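Local structure of 4-oxalocrotonate decarboxylase NahK (5D2F) at residues V43-K48 with K121-K126; D154-T159 with R192-E197. The protein catalyses the metal-assisted decarboxylation of (3E)-2-oxohex-3-enedioate to 2-oxopent-4-enoate and carbon dioxide, a step in naphthalene degradation. The protein carries 1 engineered substitution. All coordinates share one frame; numbering follows the deposited sequence.

From the N terminus, the chain leaves helix 26-41 and enters residues 43-48, which meet residues 121-126 in contact 1. This closes a loop of 72 residues that holds helix 58-74 and several strands, and it ties the end of an N-terminal helix to the lead-in of strand 126-135. That strand pairs antiparallel with strand 153-163, on which contact 2 opens. Contact 2 closes a shorter loop of 32 residues, which includes strand 184-189, by bringing residues 192-197 beside the strand. The two loops follow one another without nesting or crossing. The centres of contacts 1 and 2 are about 31 Å apart, on opposite sides of the chain's centre, and strand 126-135 connects them through the sheet.

Contact 1: residues V43-K48 with K121-K126; sequences VHDIGK and KLIHPK. With EDO (1,2-ethanediol), chain D.
Val43 and Ile123 touch through their CG1 atoms, 3.8 Å apart, where the Schellman motif that ends helix 26-41 meets the loop leading into strand 126-135. Val43 is the first residue to leave the helix, with a positive phi of 54°. Its two methyls lie against successive carbonyls of the opposing backbone: CG1 is 3.2 Å from Leu122 O, and CG2 rests near Lys121 O. Ile123 uses its remaining carbons separately. CD1 approaches the backbone nitrogen of His44 at 3.8 Å, while CG2, anti to the backbone nitrogen in this rotamer (chi1 -60° for CG1), turns to Asp45 CB at 3.9 Å. The same methyl covers one face of the His124 ring, 3.6 Å above the ring plane and over its centre, and so fills the corner between the Asp45 side chain and the imidazole. Asp45 OD2 comes no closer to the ring than 4.0 Å, at His124 CE1, with the two planes 60° apart; any attraction between these groups would probably be modest. The imidazole is fixed instead by a hydrogen bond from NE2 to Ser165 O. Farther out, the Asp164 carboxylate takes the backbone N-H groups of both Ile123 and His124, which probably helps to set the course of this loop. A 1,2-ethanediol, probably from the crystallisation liquor, donates from O2 to His124 O at 2.9 Å and places its C2 3.5 Å from Lys126 CG.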
loop_
_atom_site.group_PDB
_atom_site.type_symbol
_atom_site.label_atom_id
_atom_site.label_comp_id
_atom_site.label_asym_id
_atom_site.label_seq_id
_atom_site.Cartn_x
_atom_site.Cartn_y
_atom_site.Cartn_z
ATOM N N VAL A 43 -1.947 5.046 18.226
ATOM C CA VAL A 43 -3.113 5.641 17.575
ATOM C C VAL A 43 -3.169 7.148 17.867
ATOM O O VAL A 43 -4.167 7.683 18.366
ATOM C CB VAL A 43 -4.411 4.941 18.003
ATOM C CG1 VAL A 43 -5.461 5.116 16.921
ATOM C CG2 VAL A 43 -4.157 3.445 18.237
ATOM N N HIS A 44 -2.070 7.819 17.559
ATOM C CA HIS A 44 -1.887 9.213 17.920
ATOM C C HIS A 44 -1.202 9.929 16.774
ATOM O O HIS A 44 -0.035 9.662 16.497
ATOM C CB HIS A 44 -1.005 9.281 19.163
ATOM C CG HIS A 44 -0.795 10.664 19.689
ATOM N ND1 HIS A 44 -1.609 11.222 20.656
ATOM C CD2 HIS A 44 0.143 11.599 19.404
ATOM C CE1 HIS A 44 -1.189 12.445 20.927
ATOM N NE2 HIS A 44 -0.131 12.701 20.184
ATOM N N ASP A 45 -1.894 10.849 16.106
ATOM C CA ASP A 45 -1.266 11.437 14.929
ATOM C C ASP A 45 -0.176 12.425 15.311
ATOM O O ASP A 45 -0.182 12.975 16.410
ATOM C CB ASP A 45 -2.258 12.027 13.919
ATOM C CG ASP A 45 -3.223 13.021 14.527
ATOM O OD1 ASP A 45 -3.029 13.462 15.682
ATOM O OD2 ASP A 45 -4.185 13.376 13.813
ATOM N N ILE A 46 0.779 12.600 14.408
ATOM C CA ILE A 46 1.961 13.402 14.689
ATOM C C ILE A 46 2.165 14.371 13.540
ATOM O O ILE A 46 1.557 14.206 12.487
ATOM C CB ILE A 46 3.211 12.506 14.835
ATOM C CG1 ILE A 46 3.351 11.552 13.631
ATOM C CG2 ILE A 46 3.162 11.722 16.148
ATOM C CD1 ILE A 46 4.733 10.911 13.545
ATOM N N GLY A 47 3.010 15.380 13.734
ATOM C CA GLY A 47 3.344 16.290 12.652
ATOM C C GLY A 47 4.181 15.599 11.587
ATOM O O GLY A 47 4.981 14.712 11.905
ATOM N N LYS A 48 4.007 15.977 10.321
ATOM C CA LYS A 48 4.796 15.324 9.278
ATOM C C LYS A 48 6.288 15.546 9.534
ATOM O O LYS A 48 6.717 16.660 9.856
ATOM C CB LYS A 48 4.370 15.742 7.868
ATOM C CG LYS A 48 4.580 17.179 7.486
ATOM C CD LYS A 48 3.752 17.469 6.223
ATOM C CE LYS A 48 3.963 18.880 5.678
ATOM N NZ LYS A 48 2.803 19.293 4.822
ATOM N N LYS A 121 -8.533 1.564 16.850
ATOM C CA LYS A 121 -7.109 1.279 16.727
ATOM C C LYS A 121 -6.517 2.054 15.547
ATOM O O LYS A 121 -5.352 1.896 15.206
ATOM C CB LYS A 121 -6.886 -0.214 16.542
ATOM C CG LYS A 121 -7.264 -1.043 17.761
ATOM C CD LYS A 121 -7.150 -2.528 17.461
ATOM C CE LYS A 121 -7.376 -3.346 18.722
ATOM N NZ LYS A 121 -7.435 -4.813 18.430
ATOM N N LEU A 122 -7.339 2.900 14.942
ATOM C CA LEU A 122 -6.953 3.656 13.761
ATOM C C LEU A 122 -7.182 5.135 14.024
ATOM O O LEU A 122 -7.914 5.506 14.953
ATOM C CB LEU A 122 -7.786 3.217 12.555
ATOM C CG LEU A 122 -7.709 1.730 12.215
ATOM C CD1 LEU A 122 -8.506 1.480 10.973
ATOM C CD2 LEU A 122 -6.267 1.287 12.012
ATOM N N ILE A 123 -6.558 5.972 13.204
ATOM C CA ILE A 123 -6.580 7.414 13.433
ATOM C C ILE A 123 -7.624 8.117 12.573
ATOM O O ILE A 123 -8.532 8.757 13.093
ATOM C CB ILE A 123 -5.196 8.042 13.201
ATOM C CG1 ILE A 123 -4.164 7.427 14.152
ATOM C CG2 ILE A 123 -5.249 9.542 13.438
ATOM C CD1 ILE A 123 -2.729 7.830 13.817
ATOM N N HIS A 124 -7.499 7.997 11.257
ATOM C CA HIS A 124 -8.473 8.581 10.350
ATOM C C HIS A 124 -8.429 7.800 9.056
ATOM O O HIS A 124 -7.945 8.293 8.023
ATOM C CB HIS A 124 -8.204 10.073 10.124
ATOM C CG HIS A 124 -6.751 10.440 10.068
ATOM N ND1 HIS A 124 -6.296 11.705 10.391
ATOM C CD2 HIS A 124 -5.654 9.731 9.710
ATOM C CE1 HIS A 124 -4.985 11.752 10.247
ATOM N NE2 HIS A 124 -4.567 10.570 9.834
ATOM N N PRO A 125 -8.927 6.558 9.114
ATOM C CA PRO A 125 -8.677 5.603 8.032
ATOM C C PRO A 125 -9.503 5.886 6.790
ATOM O O PRO A 125 -10.567 6.497 6.852
ATOM C CB PRO A 125 -9.103 4.261 8.638
ATOM C CG PRO A 125 -10.100 4.613 9.684
ATOM C CD PRO A 125 -9.664 5.953 10.239
ATOM N N LYS A 126 -8.978 5.441 5.660
ATOM C CA LYS A 126 -9.696 5.484 4.404
ATOM C C LYS A 126 -9.455 4.135 3.779
ATOM O O LYS A 126 -8.570 3.401 4.215
ATOM C CB LYS A 126 -9.130 6.578 3.502
ATOM C CG LYS A 126 -9.174 7.966 4.121
ATOM C CD LYS A 126 -8.725 9.024 3.128
ATOM C CE LYS A 126 -8.748 10.415 3.760
ATOM N NZ LYS A 126 -8.194 11.431 2.816
HETATM C C1 EDO D . -4.811 8.029 4.540
HETATM O O1 EDO D . -4.316 9.294 4.091
HETATM C C2 EDO D . -5.954 8.253 5.524
HETATM O O2 EDO D . -5.476 8.934 6.701
#

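Contact 2: residues D154-T159 with R192-E197; sequences DYVIPT and RMASLE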
loop_
_atom_site.group_PDB
_atom_site.type_symbol
_atom_site.label_atom_id
_atom_site.label_comp_id
_atom_site.label_asym_id
_atom_site.label_seq_id
_atom_site.Cartn_x
_atom_site.Cartn_y
_atom_site.Cartn_z
ATOM N N ASP A 154 1.551 -15.528 -10.169
ATOM C CA ASP A 154 0.867 -16.778 -9.845
ATOM C C ASP A 154 -0.627 -16.563 -10.026
ATOM O O ASP A 154 -1.275 -17.239 -10.832
ATOM C CB ASP A 154 1.170 -17.188 -8.409
ATOM C CG ASP A 154 0.798 -18.625 -8.117
ATOM O OD1 ASP A 154 0.123 -19.258 -8.962
ATOM O OD2 ASP A 154 1.180 -19.116 -7.033
ATOM N N TYR A 155 -1.169 -15.594 -9.293
ATOM C CA TYR A 155 -2.584 -15.272 -9.389
ATOM C C TYR A 155 -2.848 -13.862 -8.895
ATOM O O TYR A 155 -1.969 -13.225 -8.319
ATOM C CB TYR A 155 -3.431 -16.262 -8.588
ATOM C CG TYR A 155 -3.046 -16.379 -7.136
ATOM C CD1 TYR A 155 -3.581 -15.520 -6.180
ATOM C CD2 TYR A 155 -2.161 -17.360 -6.717
ATOM C CE1 TYR A 155 -3.238 -15.639 -4.850
ATOM C CE2 TYR A 155 -1.806 -17.479 -5.396
ATOM C CZ TYR A 155 -2.347 -16.620 -4.469
ATOM O OH TYR A 155 -1.988 -16.752 -3.152
ATOM N N VAL A 156 -4.059 -13.372 -9.143
ATOM C CA VAL A 156 -4.456 -12.074 -8.622
ATOM C C VAL A 156 -5.563 -12.244 -7.597
ATOM O O VAL A 156 -6.275 -13.247 -7.596
ATOM C CB VAL A 156 -4.893 -11.098 -9.721
ATOM C CG1 VAL A 156 -3.802 -10.986 -10.774
ATOM C CG2 VAL A 156 -6.212 -11.551 -10.349
ATOM N N ILE A 157 -5.687 -11.281 -6.695
ATOM C CA ILE A 157 -6.710 -11.394 -5.670
ATOM C C ILE A 157 -7.201 -10.015 -5.284
ATOM O O ILE A 157 -6.398 -9.125 -4.987
ATOM C CB ILE A 157 -6.229 -12.234 -4.449
ATOM C CG1 ILE A 157 -7.302 -12.293 -3.362
ATOM C CG2 ILE A 157 -4.920 -11.708 -3.902
ATOM C CD1 ILE A 157 -7.101 -13.423 -2.361
ATOM N N PRO A 158 -8.524 -9.814 -5.344
ATOM C CA PRO A 158 -9.067 -8.508 -4.978
ATOM C C PRO A 158 -8.670 -8.190 -3.556
ATOM O O PRO A 158 -8.726 -9.076 -2.696
ATOM C CB PRO A 158 -10.576 -8.735 -5.034
ATOM C CG PRO A 158 -10.734 -9.814 -6.061
ATOM C CD PRO A 158 -9.570 -10.733 -5.831
ATOM N N THR A 159 -8.278 -6.949 -3.311
ATOM C CA THR A 159 -7.876 -6.541 -1.974
ATOM C C THR A 159 -8.296 -5.112 -1.704
ATOM O O THR A 159 -8.151 -4.242 -2.560
ATOM C CB THR A 159 -6.346 -6.648 -1.799
ATOM O OG1 THR A 159 -5.920 -7.972 -2.137
ATOM C CG2 THR A 159 -5.952 -6.382 -0.350
ATOM N N ARG A 192 -12.600 -13.503 -5.372
ATOM C CA ARG A 192 -12.067 -14.777 -5.802
ATOM C C ARG A 192 -10.734 -14.579 -6.504
ATOM O O ARG A 192 -10.543 -13.602 -7.226
ATOM C CB ARG A 192 -13.074 -15.494 -6.707
ATOM C CG ARG A 192 -14.385 -15.849 -5.992
ATOM C CD ARG A 192 -15.358 -16.589 -6.900
ATOM N NE ARG A 192 -15.741 -15.777 -8.053
ATOM C CZ ARG A 192 -16.731 -14.890 -8.047
ATOM N NH1 ARG A 192 -17.448 -14.698 -6.945
ATOM N NH2 ARG A 192 -17.010 -14.196 -9.144
ATOM N N MET A 193 -9.804 -15.496 -6.260
ATOM C CA MET A 193 -8.521 -15.468 -6.950
ATOM C C MET A 193 -8.723 -15.836 -8.410
ATOM O O MET A 193 -9.697 -16.497 -8.765
ATOM C CB MET A 193 -7.550 -16.457 -6.321
ATOM C CG MET A 193 -7.104 -16.083 -4.930
ATOM S SD MET A 193 -6.323 -17.505 -4.151
ATOM C CE MET A 193 -5.732 -16.756 -2.635
ATOM N N ALA A 194 -7.801 -15.400 -9.254
ATOM C CA ALA A 194 -7.853 -15.734 -10.663
ATOM C C ALA A 194 -6.450 -15.704 -11.222
ATOM O O ALA A 194 -5.591 -14.970 -10.728
ATOM C CB ALA A 194 -8.740 -14.765 -11.411
ATOM N N SER A 195 -6.220 -16.506 -12.255
ATOM C CA SER A 195 -4.974 -16.424 -13.001
ATOM C C SER A 195 -5.056 -15.235 -13.953
ATOM O O SER A 195 -6.147 -14.728 -14.222
ATOM C CB SER A 195 -4.740 -17.713 -13.790
ATOM O OG SER A 195 -5.631 -17.788 -14.880
ATOM N N LEU A 196 -3.908 -14.790 -14.466
ATOM C CA LEU A 196 -3.882 -13.703 -15.435
ATOM C C LEU A 196 -4.686 -14.011 -16.683
ATOM O O LEU A 196 -5.309 -13.121 -17.250
ATOM C CB LEU A 196 -2.452 -13.369 -15.844
ATOM C CG LEU A 196 -1.644 -12.511 -14.884
ATOM C CD1 LEU A 196 -0.293 -12.191 -15.510
ATOM C CD2 LEU A 196 -2.406 -11.244 -14.558
ATOM N N GLU A 197 -4.663 -15.271 -17.107
ATOM C CA GLU A 197 -5.422 -15.716 -18.277
ATOM C C GLU A 197 -6.926 -15.467 -18.126
ATOM O O GLU A 197 -7.639 -15.272 -19.112
ATOM C CB GLU A 197 -5.151 -17.204 -18.529
ATOM C CG GLU A 197 -6.079 -17.861 -19.532
ATOM C CD GLU A 197 -5.634 -19.260 -19.913
ATOM O OE1 GLU A 197 -4.790 -19.837 -19.190
ATOM O OE2 GLU A 197 -6.128 -19.780 -20.939
HETATM O O HOH W 1 -1.398 -16.251 -13.603
#
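Val156 O receives two groups from the opposing loop: the N-H of Ala194, hydrogen-bonded at 3.1 Å, and the CA-H of Met193, whose CA lies 3.2 Å away. In return Val156 N donates to Ala194 O over 2.7 Å in a nearly straight bond (170° at the hydrogen). These reciprocal bonds make Val156 and Ala194 an antiparallel hydrogen-bonded pair, a single bridge that brings the loop at residues 193-195 against the edge of strand 153-163. On its other edge the strand bonds to strand 126-135, where Asp154 and Tyr155 both face Val134 in a classic beta bulge. Side chains pack on both faces of the bridge. Tyr155, Ile157 and Met193 share one face. Tyr155 CG sits between the backbone nitrogen and the carbonyl carbon (chi1 56°), turning the ring to Met193, whose SD stands over the ring face, 4.1 Å from the centroid and 28° off the normal, a Met-aromatic contact. The thioether chain is extended beyond CG and runs alongside Ile157, so CE reaches both Tyr155 CE1 at 3.5 Å and Ile157 CD1 at 3.6 Å. With an alanine in place of Tyr155, the Met193 thioether would probably lose its aromatic support and be freer to turn into the gap left by the ring. On the other face, Val156 CG1 meets Leu196 CD2 at 4.0 Å. Beyond the bridge, a water accepts from Leu196 N and donates to Asp154 O. Pro158 CD lies 3.3 Å from Arg192 O, a buried carbonyl without a polar partner in the model; proline has no N-H to offer it. Direct hydrogen bonding between these segments is confined to the Val156-Ala194 bridge, with one water-mediated link beyond it; apolar and sulfur-aromatic contacts supply the rest.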